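Local coordinates for protein HIT family hydrolase (Legionella pneumophila subsp. pneumophila, PDB 6D6J) that binds zinc and is probably a hydrolase of the histidine triad (HIT) family, at residues A69-R74 with I106-L111. Numbering follows the deposited sequence.
Sequences ANILIR and IHLHLL
None of the three side chains that touch, I71, L72 and L108, is flat. The flat groups are the rings of H107 and H109. CB of H107 leads off on the side of the chain away from the helix. The CE1 edge of H109 comes up to the edge of the H107 ring, in its plane, with H109 CE1 3.8 Å from H107 CD2. F13 meets H107 edge-to-face. H45 of the same chain meets the H109 ring with the planes at about 55°, and W118 of the second subunit at about 60°.

L108 goes the other way, toward helix 62-81. Its CB lies 3.8 Å from I71 CG2, and the two side chains run alongside each other, pointing opposite ways. With chi1 at -179°, L108 extends its CG away from its own N, and CD2 arrives over the helix backbone, 3.8 Å from L72 CA.

H107, L108 and H109 belong to the predicted histidine triad motif. H107 is the predicted nucleophile that would carry AMP. Helix 62-81 packs on strand 108-112 of the antiparallel sheet through L108, whose side chain leaves on the side away from the H107 ring.

L72 reaches L108 with its CD1 tip, 4.2 Å from L108 CD2. No hydrogen bond crosses between 69-74 and 106-111. The contact is buried, with P50 beside I71 and A75 and F93 against L108. L72 also packs on F93 of the second subunit.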
loop_
_atom_site.group_PDB
_atom_site.type_symbol
_atom_site.label_atom_id
_atom_site.label_comp_id
_atom_site.label_asym_id
_atom_site.label_seq_id
_atom_site.Cartn_x
_atom_site.Cartn_y
_atom_site.Cartn_z
ATOM N N ALA B 69 7.981 0.427 5.788
ATOM C CA ALA B 69 8.384 -0.583 4.813
ATOM C C ALA B 69 8.281 -1.979 5.403
ATOM O O ALA B 69 7.896 -2.928 4.711
ATOM C CB ALA B 69 9.812 -0.311 4.354
ATOM N N ASN B 70 8.593 -2.122 6.690
ATOM C CA ASN B 70 8.545 -3.436 7.319
ATOM C C ASN B 70 7.115 -3.919 7.511
ATOM O O ASN B 70 6.868 -5.133 7.496
ATOM C CB ASN B 70 9.334 -3.424 8.626
ATOM C CG ASN B 70 10.824 -3.445 8.380
ATOM O OD1 ASN B 70 11.272 -3.808 7.289
ATOM N ND2 ASN B 70 11.586 -3.032 9.363
ATOM N N ILE B 71 6.163 -2.997 7.653
ATOM C CA ILE B 71 4.750 -3.373 7.633
ATOM C C ILE B 71 4.386 -3.983 6.286
ATOM O O ILE B 71 3.688 -5.005 6.214
ATOM C CB ILE B 71 3.895 -2.146 7.990
ATOM C CG1 ILE B 71 4.026 -1.854 9.487
ATOM C CG2 ILE B 71 2.442 -2.326 7.564
ATOM C CD1 ILE B 71 3.532 -0.479 9.874
ATOM N N LEU B 72 4.862 -3.371 5.201
ATOM C CA LEU B 72 4.619 -3.888 3.858
ATOM C C LEU B 72 5.286 -5.247 3.657
ATOM O O LEU B 72 4.662 -6.184 3.139
ATOM C CB LEU B 72 5.113 -2.858 2.845
ATOM C CG LEU B 72 5.113 -3.262 1.382
ATOM C CD1 LEU B 72 3.737 -3.679 0.921
ATOM C CD2 LEU B 72 5.614 -2.101 0.531
ATOM N N ILE B 73 6.537 -5.388 4.102
ATOM C CA ILE B 73 7.218 -6.672 3.994
ATOM C C ILE B 73 6.488 -7.735 4.805
ATOM O O ILE B 73 6.292 -8.862 4.337
ATOM C CB ILE B 73 8.691 -6.524 4.405
ATOM C CG1 ILE B 73 9.440 -5.645 3.395
ATOM C CG2 ILE B 73 9.367 -7.899 4.511
ATOM C CD1 ILE B 73 10.756 -5.094 3.921
ATOM N N ARG B 74 6.056 -7.399 6.024
ATOM C CA ARG B 74 5.313 -8.374 6.810
ATOM C C ARG B 74 4.010 -8.754 6.117
ATOM O O ARG B 74 3.627 -9.933 6.120
ATOM C CB ARG B 74 5.066 -7.862 8.225
ATOM C CG ARG B 74 4.221 -8.826 9.093
ATOM C CD ARG B 74 4.779 -10.258 9.085
ATOM N NE ARG B 74 6.196 -10.295 9.448
ATOM C CZ ARG B 74 6.951 -11.388 9.446
ATOM N NH1 ARG B 74 6.441 -12.551 9.044
ATOM N NH2 ARG B 74 8.230 -11.306 9.802
ATOM N N ILE B 106 -2.208 4.070 11.687
ATOM C CA ILE B 106 -1.944 3.535 10.356
ATOM C C ILE B 106 -2.148 2.024 10.323
ATOM O O ILE B 106 -1.853 1.294 11.282
ATOM C CB ILE B 106 -0.582 3.963 9.779
ATOM C CG1 ILE B 106 0.577 3.511 10.658
ATOM C CG2 ILE B 106 -0.528 5.454 9.581
ATOM C CD1 ILE B 106 1.929 3.771 10.013
ATOM N N HIS B 107 -2.661 1.554 9.189
ATOM C CA HIS B 107 -2.936 0.139 9.000
ATOM C C HIS B 107 -2.865 -0.174 7.520
ATOM O O HIS B 107 -3.413 0.549 6.689
ATOM C CB HIS B 107 -4.301 -0.272 9.578
ATOM C CG HIS B 107 -5.437 0.625 9.185
ATOM N ND1 HIS B 107 -5.610 1.881 9.727
ATOM C CD2 HIS B 107 -6.500 0.418 8.372
ATOM C CE1 HIS B 107 -6.712 2.424 9.239
ATOM N NE2 HIS B 107 -7.268 1.561 8.406
ATOM N N LEU B 108 -2.190 -1.259 7.197
ATOM C CA LEU B 108 -2.161 -1.776 5.836
ATOM C C LEU B 108 -3.223 -2.866 5.711
ATOM O O LEU B 108 -3.224 -3.833 6.489
ATOM C CB LEU B 108 -0.778 -2.351 5.535
ATOM C CG LEU B 108 -0.549 -2.918 4.132
ATOM C CD1 LEU B 108 -0.880 -1.865 3.085
ATOM C CD2 LEU B 108 0.915 -3.318 4.004
ATOM N N HIS B 109 -4.123 -2.715 4.735
ATOM C CA HIS B 109 -5.119 -3.744 4.457
ATOM C C HIS B 109 -4.533 -4.788 3.524
ATOM O O HIS B 109 -3.905 -4.446 2.515
ATOM C CB HIS B 109 -6.319 -3.155 3.721
ATOM C CG HIS B 109 -7.086 -2.139 4.488
ATOM N ND1 HIS B 109 -8.175 -2.465 5.273
ATOM C CD2 HIS B 109 -6.957 -0.793 4.548
ATOM C CE1 HIS B 109 -8.654 -1.361 5.819
ATOM N NE2 HIS B 109 -7.949 -0.333 5.374
ATOM N N LEU B 110 -4.771 -6.059 3.843
ATOM C CA LEU B 110 -4.400 -7.185 2.993
ATOM C C LEU B 110 -5.689 -7.924 2.658
ATOM O O LEU B 110 -6.334 -8.485 3.553
ATOM C CB LEU B 110 -3.411 -8.087 3.730
ATOM C CG LEU B 110 -3.186 -9.510 3.207
ATOM C CD1 LEU B 110 -2.794 -9.555 1.747
ATOM C CD2 LEU B 110 -2.139 -10.195 4.069
ATOM N N LEU B 111 -6.082 -7.899 1.386
ATOM C CA LEU B 111 -7.358 -8.463 0.940
ATOM C C LEU B 111 -7.104 -9.553 -0.089
ATOM O O LEU B 111 -6.382 -9.329 -1.068
ATOM C CB LEU B 111 -8.222 -7.386 0.271
ATOM C CG LEU B 111 -8.546 -6.158 1.120
ATOM C CD1 LEU B 111 -7.712 -4.958 0.695
ATOM C CD2 LEU B 111 -10.044 -5.832 1.055
#